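Local coordinates for protein UDP-glucose 6-dehydrogenase (Pyrobaculum islandicum, PDB 3VTF) that probably catalyses the NAD(+)-dependent oxidation of UDP-glucose to UDP-glucuronate, a step of nucleotide-sugar biosynthesis, and binds UDP-glucose, at residues Y68-L76 with L177-D185; G135-T145 with V166-E175. All coordinates share one frame; numbering follows the deposited sequence.

How the contacts relate
Both contacts belong to the NAD-binding region and both reach UDP-glucose, yet they differ in depth and chemistry. Contact 2 (G135-T145 with V166-E175) is mostly buried and lies within the mixed sheet, where strands 139-142 and 169-172 pair in parallel through a ladder of backbone hydrogen bonds backed by aliphatic side chains. Contact 1 (Y68-L76 with L177-D185) is partly buried and smaller; it joins two loops at the starts of helices 72-81 and 182-187, and a single carboxylate and one water do most of the bonding. The centres are about 25 Å apart, but V166-E175 leads almost directly into L177-D185, carrying the chain from sheet to substrate.

Contact 1 (Y68-L76 with L177-D185); sequences YEPGLEEAL and LREGSALED. With UPG (uridine-5'-diphosphate-glucose), chain B.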
loop_
_atom_site.group_PDB
_atom_site.type_symbol
_atom_site.label_atom_id
_atom_site.label_comp_id
_atom_site.label_asym_id
_atom_site.label_seq_id
_atom_site.Cartn_x
_atom_site.Cartn_y
_atom_site.Cartn_z
ATOM N N TYR A 68 6.836 22.370 19.668
ATOM C CA TYR A 68 7.318 21.258 20.438
ATOM C C TYR A 68 7.791 20.156 19.545
ATOM O O TYR A 68 7.007 19.645 18.763
ATOM C CB TYR A 68 6.226 20.708 21.369
ATOM C CG TYR A 68 6.659 19.443 21.971
ATOM C CD1 TYR A 68 7.747 19.412 22.894
ATOM C CD2 TYR A 68 6.031 18.234 21.629
ATOM C CE1 TYR A 68 8.156 18.200 23.460
ATOM C CE2 TYR A 68 6.456 17.035 22.190
ATOM C CZ TYR A 68 7.493 17.051 23.111
ATOM O OH TYR A 68 7.888 15.882 23.599
ATOM N N GLU A 69 9.030 19.715 19.723
ATOM C CA GLU A 69 9.548 18.607 18.933
ATOM C C GLU A 69 10.603 17.922 19.791
ATOM O O GLU A 69 11.542 18.594 20.250
ATOM C CB GLU A 69 10.197 19.161 17.641
ATOM C CG GLU A 69 10.795 18.119 16.698
ATOM C CD GLU A 69 9.829 17.059 16.187
ATOM O OE1 GLU A 69 8.704 17.317 15.714
ATOM O OE2 GLU A 69 10.198 15.887 16.149
ATOM N N PRO A 70 10.461 16.616 20.023
ATOM C CA PRO A 70 11.322 15.898 20.974
ATOM C C PRO A 70 12.814 16.090 20.667
ATOM O O PRO A 70 13.256 15.818 19.509
ATOM C CB PRO A 70 10.922 14.424 20.766
ATOM C CG PRO A 70 9.459 14.506 20.409
ATOM C CD PRO A 70 9.323 15.780 19.571
ATOM N N GLY A 71 13.567 16.598 21.658
ATOM C CA GLY A 71 15.038 16.781 21.469
ATOM C C GLY A 71 15.436 18.091 20.747
ATOM O O GLY A 71 16.613 18.387 20.630
ATOM N N LEU A 72 14.467 18.924 20.336
ATOM C CA LEU A 72 14.796 20.113 19.611
ATOM C C LEU A 72 15.449 21.178 20.470
ATOM O O LEU A 72 16.330 21.881 20.024
ATOM C CB LEU A 72 13.555 20.695 18.905
ATOM C CG LEU A 72 13.700 21.975 18.084
ATOM C CD1 LEU A 72 14.862 21.814 17.092
ATOM C CD2 LEU A 72 12.351 22.302 17.399
ATOM N N GLU A 73 14.968 21.361 21.703
ATOM C CA GLU A 73 15.543 22.401 22.480
ATOM C C GLU A 73 17.023 22.147 22.701
ATOM O O GLU A 73 17.802 23.078 22.649
ATOM C CB GLU A 73 14.784 22.517 23.845
ATOM C CG GLU A 73 15.465 23.489 24.790
ATOM C CD GLU A 73 14.742 23.524 26.142
ATOM O OE1 GLU A 73 14.488 22.447 26.732
ATOM O OE2 GLU A 73 14.384 24.623 26.576
ATOM N N GLU A 74 17.411 20.891 22.980
ATOM C CA GLU A 74 18.828 20.550 23.128
ATOM C C GLU A 74 19.632 20.590 21.817
ATOM O O GLU A 74 20.774 21.030 21.817
ATOM C CB GLU A 74 18.955 19.129 23.672
ATOM C CG GLU A 74 20.418 18.765 23.957
ATOM C CD GLU A 74 20.604 17.318 24.374
ATOM O OE1 GLU A 74 19.599 16.554 24.365
ATOM O OE2 GLU A 74 21.765 16.955 24.697
ATOM N N ALA A 75 19.076 20.104 20.694
ATOM C CA ALA A 75 19.785 20.240 19.408
ATOM C C ALA A 75 20.014 21.720 19.060
ATOM O O ALA A 75 21.127 22.144 18.636
ATOM C CB ALA A 75 19.002 19.513 18.276
ATOM N N LEU A 76 18.991 22.543 19.319
ATOM C CA LEU A 76 19.106 23.945 18.992
ATOM C C LEU A 76 20.272 24.591 19.836
ATOM O O LEU A 76 21.140 25.321 19.304
ATOM C CB LEU A 76 17.769 24.628 19.183
ATOM C CG LEU A 76 17.750 26.164 19.153
ATOM C CD1 LEU A 76 18.180 26.709 17.789
ATOM C CD2 LEU A 76 16.358 26.665 19.548
ATOM N N LEU A 177 10.485 14.186 6.857
ATOM C CA LEU A 177 10.522 14.246 8.301
ATOM C C LEU A 177 9.108 13.966 8.842
ATOM O O LEU A 177 8.156 14.567 8.383
ATOM C CB LEU A 177 10.907 15.697 8.751
ATOM C CG LEU A 177 12.332 16.153 8.262
ATOM C CD1 LEU A 177 12.716 17.340 9.118
ATOM C CD2 LEU A 177 13.410 15.040 8.364
ATOM N N ARG A 178 8.986 13.171 9.901
ATOM C CA ARG A 178 7.700 13.137 10.640
ATOM C C ARG A 178 7.771 13.967 11.901
ATOM O O ARG A 178 8.776 13.947 12.674
ATOM C CB ARG A 178 7.251 11.710 10.998
ATOM C CG ARG A 178 7.541 10.736 9.903
ATOM C CD ARG A 178 7.180 9.330 10.339
ATOM N NE ARG A 178 8.135 8.745 11.270
ATOM C CZ ARG A 178 9.328 8.267 10.954
ATOM N NH1 ARG A 178 9.773 8.287 9.701
ATOM N NH2 ARG A 178 10.086 7.759 11.917
ATOM N N GLU A 179 6.687 14.676 12.156
ATOM C CA GLU A 179 6.599 15.384 13.411
ATOM C C GLU A 179 6.690 14.380 14.542
ATOM O O GLU A 179 6.178 13.231 14.423
ATOM C CB GLU A 179 5.283 16.110 13.515
ATOM C CG GLU A 179 5.360 17.581 13.264
ATOM C CD GLU A 179 4.053 18.288 13.659
ATOM O OE1 GLU A 179 3.783 18.513 14.878
ATOM O OE2 GLU A 179 3.342 18.623 12.725
ATOM N N GLY A 180 7.347 14.764 15.631
ATOM C CA GLY A 180 7.530 13.786 16.694
ATOM C C GLY A 180 8.774 12.981 16.612
ATOM O O GLY A 180 9.326 12.603 17.634
ATOM N N SER A 181 9.295 12.754 15.409
ATOM C CA SER A 181 10.628 12.137 15.301
ATOM C C SER A 181 11.515 12.891 14.228
ATOM O O SER A 181 12.237 12.278 13.513
ATOM C CB SER A 181 10.485 10.672 14.975
ATOM O OG SER A 181 9.664 10.470 13.824
ATOM N N ALA A 182 11.372 14.206 14.112
ATOM C CA ALA A 182 11.938 14.895 12.951
ATOM C C ALA A 182 13.494 14.862 13.005
ATOM O O ALA A 182 14.170 14.744 11.992
ATOM C CB ALA A 182 11.445 16.316 12.994
ATOM N N LEU A 183 14.060 15.037 14.194
ATOM C CA LEU A 183 15.560 15.046 14.314
ATOM C C LEU A 183 16.120 13.704 13.957
ATOM O O LEU A 183 17.094 13.590 13.173
ATOM C CB LEU A 183 16.035 15.437 15.722
ATOM C CG LEU A 183 15.964 16.904 15.984
ATOM C CD1 LEU A 183 16.135 16.971 17.487
ATOM C CD2 LEU A 183 17.120 17.641 15.233
ATOM N N GLU A 184 15.531 12.637 14.499
ATOM C CA GLU A 184 15.990 11.339 14.047
ATOM C C GLU A 184 15.826 11.127 12.527
ATOM O O GLU A 184 16.719 10.587 11.864
ATOM C CB GLU A 184 15.222 10.220 14.776
ATOM C CG GLU A 184 15.434 8.810 14.216
ATOM C CD GLU A 184 14.609 7.758 14.995
ATOM O OE1 GLU A 184 14.021 8.126 16.042
ATOM O OE2 GLU A 184 14.532 6.584 14.560
ATOM N N ASP A 185 14.694 11.536 11.955
ATOM C CA ASP A 185 14.515 11.342 10.501
ATOM C C ASP A 185 15.445 12.222 9.723
ATOM O O ASP A 185 15.743 11.904 8.537
ATOM C CB ASP A 185 13.042 11.765 10.118
ATOM C CG ASP A 185 12.012 10.816 10.760
ATOM O OD1 ASP A 185 12.435 9.674 11.038
ATOM O OD2 ASP A 185 10.837 11.189 10.953
HETATM N N1 UPG B . -2.209 7.682 11.353
HETATM C C2 UPG B . -3.268 6.727 11.332
HETATM N N3 UPG B . -2.967 5.430 11.234
HETATM C C4 UPG B . -1.647 5.033 11.080
HETATM C C5 UPG B . -0.550 5.963 11.067
HETATM C C6 UPG B . -0.903 7.324 11.168
HETATM O O2 UPG B . -4.487 7.076 11.433
HETATM O O4 UPG B . -1.411 3.787 10.935
HETATM C C1C UPG B . -2.645 9.096 11.438
HETATM C C2C UPG B . -1.943 9.784 12.592
HETATM O O2C UPG B . -2.673 9.678 13.811
HETATM C C3C UPG B . -1.885 11.250 12.108
HETATM C C4C UPG B . -1.755 11.137 10.589
HETATM O O4C UPG B . -2.077 9.762 10.287
HETATM O O3C UPG B . -3.178 11.874 12.331
HETATM C C5C UPG B . -0.327 11.429 10.068
HETATM O O5C UPG B . 0.596 10.776 10.947
HETATM P PA UPG B . 2.252 10.924 10.666
HETATM O O1A UPG B . 2.632 10.286 9.290
HETATM O O2A UPG B . 2.990 10.571 11.983
HETATM O O3A UPG B . 2.355 12.530 10.731
HETATM P PB UPG B . 3.229 13.614 9.862
HETATM O O1B UPG B . 4.152 14.316 10.825
HETATM O O2B UPG B . 2.000 14.386 9.321
HETATM O O3B UPG B . 4.182 12.896 8.804
HETATM C "C1'" UPG B . 3.785 12.777 7.403
HETATM C "C2'" UPG B . 4.643 11.689 6.795
HETATM C "C3'" UPG B . 6.090 12.225 6.682
HETATM C "C4'" UPG B . 6.043 13.525 5.844
HETATM C "C5'" UPG B . 5.221 14.598 6.663
HETATM C "C6'" UPG B . 5.008 15.969 5.983
HETATM O "O2'" UPG B . 4.550 10.677 7.873
HETATM O "O3'" UPG B . 6.854 11.225 6.038
HETATM O "O4'" UPG B . 7.399 14.013 5.748
HETATM O "O5'" UPG B . 3.889 14.010 6.693
HETATM O "O6'" UPG B . 4.996 15.804 4.545
HETATM O O HOH W 1 12.579 15.094 16.889
#
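A single carboxylate, that of E69, takes up two backbone N-H groups, that of G180 in the facing turn and that of A182 in the first residue of helix 182-187. G180 N gives a nearly straight bond of 2.9 Å to E69 OE1, on the syn side of the carboxylate. A182 N reaches E69 OE2 at 2.9 Å from well above the carboxylate plane. E69 gets there with CG turned anti to its own N (chi1 180°) and a bend at chi2, which brings the buried acid in over the start of helix 182-187, whose dipole probably favours its negative charge. Water 1 donates to E69 OE2 at 2.6 Å and to P70 O, and accepts from L183 N, so it bridges the loop E69-P70 to the first turn of the helix. Replacing E69 by an alanine would probably leave the N-H groups of G180 and A182 without their acceptor and cost water 1 one of its three partners. Each segment makes a type II turn leading into a helix, E69-L72 and R178-S181, and the loop around the second also carries substrate contacts: within it E179 N donates to the diphosphate O1B of UDP-glucose at 2.9 Å, and just before it L177 O accepts from the sugar O4'. Beside the polar grip, P70 CG rests 3.4 Å from G180 O. L183 CD1 lies over the backbone of G71, 3.5 Å from G71 O, and meets A75 CB at 3.9 Å.

Contact 2 (G135-T145 with V166-E175); sequences GRWHLVVVKST and VKFSVASNPE. With UPG (uridine-5'-diphosphate-glucose), chain B.
V166 opens the second segment by laying CG1 against the backbone of R136, 3.5 Å from R136 O. K167 then crosses W137 at about a right angle, its CE 3.8 Å from W137 CB and its CG at the edge of the indole. F168 sets CD1 4.0 Å from V140 CG2. At S169 the indole N-H is used: W137 NE1 donates to S169 OG at 2.9 Å, nearly in the ring plane, and a first torsion of 176° swings the indole away from the backbone N and sets its N-H edge at the serine. S169 OG is also hydrogen-bonded to D198, which helps fix the hydroxyl. From S169 the backbones run as a parallel ladder, the strands at 19°: S169 N to H138 O, V140 N to S169 O, A171 N to V140 O, V142 N to A171 O, and N173 N to V142 O. On one face L139 CD1 approaches A171 CB; on the other V140 and V142 stand beside V170 and S172, and water 2 links V142 O with S172 OG. Past the strand, K143 NZ makes a weak bond to P174 O, and E175 CB lies against the end of the K143 chain. Water 4 joins K143 O to E175 OE2, while E175 OE1 accepts from L177 N beside the UDP-glucose sugar. With helix 151-160 between them in the chain, the two strands form a beta-alpha-beta crossover of the Rossmann-like domain; that helix packs on V140, V142, F168 and S172, helix 118-134 meets H138 and V140, and strand 100-103 hydrogen-bonds along L139-K143.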
loop_
_atom_site.group_PDB
_atom_site.type_symbol
_atom_site.label_atom_id
_atom_site.label_comp_id
_atom_site.label_asym_id
_atom_site.label_seq_id
_atom_site.Cartn_x
_atom_site.Cartn_y
_atom_site.Cartn_z
ATOM N N GLY A 135 25.728 38.751 -6.340
ATOM C CA GLY A 135 26.484 38.795 -7.584
ATOM C C GLY A 135 27.150 37.530 -8.047
ATOM O O GLY A 135 27.933 37.575 -9.013
ATOM N N ARG A 136 26.891 36.363 -7.424
ATOM C CA ARG A 136 27.484 35.146 -8.028
ATOM C C ARG A 136 26.570 33.938 -7.856
ATOM O O ARG A 136 25.567 34.056 -7.221
ATOM C CB ARG A 136 28.935 34.876 -7.589
ATOM C CG ARG A 136 29.113 34.693 -6.116
ATOM C CD ARG A 136 30.498 35.131 -5.574
ATOM N NE ARG A 136 30.491 34.728 -4.146
ATOM C CZ ARG A 136 30.193 35.526 -3.121
ATOM N NH1 ARG A 136 29.990 36.835 -3.268
ATOM N NH2 ARG A 136 30.162 35.029 -1.925
ATOM N N TRP A 137 26.939 32.832 -8.453
ATOM C CA TRP A 137 26.066 31.663 -8.545
ATOM C C TRP A 137 25.586 31.273 -7.170
ATOM O O TRP A 137 26.318 31.443 -6.149
ATOM C CB TRP A 137 26.867 30.533 -9.099
ATOM C CG TRP A 137 26.105 29.223 -9.161
ATOM C CD1 TRP A 137 25.322 28.768 -10.222
ATOM C CD2 TRP A 137 26.097 28.122 -8.170
ATOM N NE1 TRP A 137 24.822 27.538 -9.958
ATOM C CE2 TRP A 137 25.239 27.081 -8.742
ATOM C CE3 TRP A 137 26.629 27.937 -6.873
ATOM C CZ2 TRP A 137 24.986 25.886 -8.081
ATOM C CZ3 TRP A 137 26.381 26.703 -6.208
ATOM C CH2 TRP A 137 25.581 25.691 -6.812
ATOM N N HIS A 138 24.356 30.781 -7.140
ATOM C CA HIS A 138 23.690 30.326 -5.915
ATOM C C HIS A 138 22.809 29.130 -6.275
ATOM O O HIS A 138 22.362 29.007 -7.415
ATOM C CB HIS A 138 22.706 31.394 -5.477
ATOM C CG HIS A 138 22.402 31.373 -3.969
ATOM N ND1 HIS A 138 21.234 30.871 -3.479
ATOM C CD2 HIS A 138 23.138 31.807 -2.865
ATOM C CE1 HIS A 138 21.226 30.961 -2.134
ATOM N NE2 HIS A 138 22.385 31.535 -1.760
ATOM N N LEU A 139 22.526 28.257 -5.283
ATOM C CA LEU A 139 21.591 27.161 -5.495
ATOM C C LEU A 139 20.286 27.385 -4.766
ATOM O O LEU A 139 20.265 27.645 -3.567
ATOM C CB LEU A 139 22.241 25.830 -5.041
ATOM C CG LEU A 139 21.361 24.556 -5.057
ATOM C CD1 LEU A 139 20.899 24.180 -6.473
ATOM C CD2 LEU A 139 22.169 23.405 -4.473
ATOM N N VAL A 140 19.171 27.244 -5.462
ATOM C CA VAL A 140 17.874 27.430 -4.804
ATOM C C VAL A 140 17.272 26.008 -4.602
ATOM O O VAL A 140 17.072 25.248 -5.588
ATOM C CB VAL A 140 16.938 28.175 -5.773
ATOM C CG1 VAL A 140 15.597 28.424 -5.095
ATOM C CG2 VAL A 140 17.624 29.519 -6.157
ATOM N N VAL A 141 17.004 25.637 -3.356
ATOM C CA VAL A 141 16.532 24.254 -3.127
ATOM C C VAL A 141 15.126 24.313 -2.544
ATOM O O VAL A 141 14.882 25.015 -1.507
ATOM C CB VAL A 141 17.499 23.533 -2.107
ATOM C CG1 VAL A 141 17.054 22.026 -1.872
ATOM C CG2 VAL A 141 18.974 23.598 -2.571
ATOM N N VAL A 142 14.206 23.587 -3.143
ATOM C CA VAL A 142 12.837 23.635 -2.676
ATOM C C VAL A 142 12.599 22.408 -1.736
ATOM O O VAL A 142 12.620 21.246 -2.235
ATOM C CB VAL A 142 11.838 23.563 -3.865
ATOM C CG1 VAL A 142 10.387 23.666 -3.322
ATOM C CG2 VAL A 142 12.096 24.662 -4.957
ATOM N N LYS A 143 12.392 22.674 -0.440
ATOM C CA LYS A 143 12.038 21.570 0.514
ATOM C C LYS A 143 10.510 21.494 0.678
ATOM O O LYS A 143 9.991 20.465 0.962
ATOM C CB LYS A 143 12.623 21.868 1.886
ATOM C CG LYS A 143 14.116 21.642 1.990
ATOM C CD LYS A 143 14.471 20.215 1.691
ATOM C CE LYS A 143 14.245 19.301 2.850
ATOM N NZ LYS A 143 14.986 18.006 2.471
ATOM N N SER A 144 9.818 22.648 0.544
ATOM C CA SER A 144 8.366 22.752 0.485
ATOM C C SER A 144 7.771 21.665 -0.400
ATOM O O SER A 144 8.317 21.399 -1.436
ATOM C CB SER A 144 7.946 24.185 -0.029
ATOM O OG SER A 144 8.537 25.143 0.873
ATOM N N THR A 145 6.611 21.104 -0.002
ATOM C CA THR A 145 5.849 20.222 -0.809
ATOM C C THR A 145 5.112 20.984 -1.879
ATOM O O THR A 145 4.210 21.773 -1.556
ATOM C CB THR A 145 4.845 19.404 0.100
ATOM O OG1 THR A 145 5.676 18.659 1.035
ATOM C CG2 THR A 145 4.076 18.390 -0.808
ATOM N N VAL A 166 22.054 37.425 -12.619
ATOM C CA VAL A 166 23.046 36.525 -11.996
ATOM C C VAL A 166 22.608 35.083 -12.217
ATOM O O VAL A 166 21.429 34.785 -11.985
ATOM C CB VAL A 166 23.188 36.825 -10.495
ATOM C CG1 VAL A 166 24.134 35.840 -9.803
ATOM C CG2 VAL A 166 23.616 38.289 -10.295
ATOM N N LYS A 167 23.549 34.224 -12.642
ATOM C CA LYS A 167 23.286 32.784 -12.938
ATOM C C LYS A 167 23.012 32.001 -11.597
ATOM O O LYS A 167 23.531 32.364 -10.535
ATOM C CB LYS A 167 24.468 32.139 -13.670
ATOM C CG LYS A 167 25.645 31.830 -12.713
ATOM C CD LYS A 167 26.858 31.058 -13.284
ATOM C CE LYS A 167 28.095 31.514 -12.515
ATOM N NZ LYS A 167 29.189 30.533 -12.290
ATOM N N PHE A 168 22.144 30.985 -11.659
ATOM C CA PHE A 168 21.843 30.184 -10.457
ATOM C C PHE A 168 21.337 28.860 -10.896
ATOM O O PHE A 168 21.066 28.670 -12.102
ATOM C CB PHE A 168 20.757 30.905 -9.589
ATOM C CG PHE A 168 19.422 31.055 -10.264
ATOM C CD1 PHE A 168 18.448 30.061 -10.071
ATOM C CD2 PHE A 168 19.116 32.162 -11.072
ATOM C CE1 PHE A 168 17.215 30.171 -10.582
ATOM C CE2 PHE A 168 17.869 32.271 -11.665
ATOM C CZ PHE A 168 16.905 31.251 -11.430
ATOM N N SER A 169 21.231 27.945 -9.955
ATOM C CA SER A 169 20.675 26.615 -10.267
ATOM C C SER A 169 19.588 26.302 -9.259
ATOM O O SER A 169 19.428 27.038 -8.272
ATOM C CB SER A 169 21.784 25.524 -10.174
ATOM O OG SER A 169 22.846 25.756 -11.101
ATOM N N VAL A 170 18.746 25.303 -9.581
ATOM C CA VAL A 170 17.548 25.004 -8.769
ATOM C C VAL A 170 17.633 23.484 -8.525
ATOM O O VAL A 170 18.299 22.725 -9.282
ATOM C CB VAL A 170 16.196 25.335 -9.440
ATOM C CG1 VAL A 170 16.084 26.858 -9.687
ATOM C CG2 VAL A 170 16.021 24.570 -10.777
ATOM N N ALA A 171 16.928 23.027 -7.494
ATOM C CA ALA A 171 16.818 21.629 -7.235
ATOM C C ALA A 171 15.591 21.411 -6.355
ATOM O O ALA A 171 15.332 22.225 -5.441
ATOM C CB ALA A 171 18.057 21.090 -6.486
ATOM N N SER A 172 14.934 20.288 -6.544
ATOM C CA SER A 172 13.857 19.859 -5.636
ATOM C C SER A 172 14.578 18.824 -4.703
ATOM O O SER A 172 15.327 17.965 -5.166
ATOM C CB SER A 172 12.801 19.128 -6.479
ATOM O OG SER A 172 11.947 18.367 -5.622
ATOM N N ASN A 173 14.379 18.962 -3.402
ATOM C CA ASN A 173 14.993 18.052 -2.423
ATOM C C ASN A 173 13.900 17.850 -1.364
ATOM O O ASN A 173 13.814 18.562 -0.319
ATOM C CB ASN A 173 16.277 18.727 -1.831
ATOM C CG ASN A 173 16.914 17.899 -0.705
ATOM O OD1 ASN A 173 16.874 16.604 -0.686
ATOM N ND2 ASN A 173 17.442 18.597 0.257
ATOM N N PRO A 174 12.958 16.950 -1.673
ATOM C CA PRO A 174 11.818 16.883 -0.795
ATOM C C PRO A 174 12.192 16.401 0.594
ATOM O O PRO A 174 13.314 15.835 0.805
ATOM C CB PRO A 174 10.900 15.833 -1.466
ATOM C CG PRO A 174 11.734 15.134 -2.486
ATOM C CD PRO A 174 12.782 16.146 -2.915
ATOM N N GLU A 175 11.291 16.650 1.517
ATOM C CA GLU A 175 11.586 16.253 2.917
ATOM C C GLU A 175 10.582 15.224 3.363
ATOM O O GLU A 175 9.491 15.142 2.788
ATOM C CB GLU A 175 11.586 17.476 3.811
ATOM C CG GLU A 175 10.279 18.243 3.703
ATOM C CD GLU A 175 9.219 17.621 4.556
ATOM O OE1 GLU A 175 9.572 16.910 5.584
ATOM O OE2 GLU A 175 8.042 17.828 4.230
HETATM N N1 UPG B . -2.209 7.682 11.353
HETATM C C2 UPG B . -3.268 6.727 11.332
HETATM N N3 UPG B . -2.967 5.430 11.234
HETATM C C4 UPG B . -1.647 5.033 11.080
HETATM C C5 UPG B . -0.550 5.963 11.067
HETATM C C6 UPG B . -0.903 7.324 11.168
HETATM O O2 UPG B . -4.487 7.076 11.433
HETATM O O4 UPG B . -1.411 3.787 10.935
HETATM C C1C UPG B . -2.645 9.096 11.438
HETATM C C2C UPG B . -1.943 9.784 12.592
HETATM O O2C UPG B . -2.673 9.678 13.811
HETATM C C3C UPG B . -1.885 11.250 12.108
HETATM C C4C UPG B . -1.755 11.137 10.589
HETATM O O4C UPG B . -2.077 9.762 10.287
HETATM O O3C UPG B . -3.178 11.874 12.331
HETATM C C5C UPG B . -0.327 11.429 10.068
HETATM O O5C UPG B . 0.596 10.776 10.947
HETATM P PA UPG B . 2.252 10.924 10.666
HETATM O O1A UPG B . 2.632 10.286 9.290
HETATM O O2A UPG B . 2.990 10.571 11.983
HETATM O O3A UPG B . 2.355 12.530 10.731
HETATM P PB UPG B . 3.229 13.614 9.862
HETATM O O1B UPG B . 4.152 14.316 10.825
HETATM O O2B UPG B . 2.000 14.386 9.321
HETATM O O3B UPG B . 4.182 12.896 8.804
HETATM C "C1'" UPG B . 3.785 12.777 7.403
HETATM C "C2'" UPG B . 4.643 11.689 6.795
HETATM C "C3'" UPG B . 6.090 12.225 6.682
HETATM C "C4'" UPG B . 6.043 13.525 5.844
HETATM C "C5'" UPG B . 5.221 14.598 6.663
HETATM C "C6'" UPG B . 5.008 15.969 5.983
HETATM O "O2'" UPG B . 4.550 10.677 7.873
HETATM O "O3'" UPG B . 6.854 11.225 6.038
HETATM O "O4'" UPG B . 7.399 14.013 5.748
HETATM O "O5'" UPG B . 3.889 14.010 6.693
HETATM O "O6'" UPG B . 4.996 15.804 4.545
HETATM O O HOH W 2 10.622 19.769 -3.913
HETATM O O HOH W 3 8.812 18.035 0.250
HETATM O O HOH W 4 7.901 20.141 3.348
#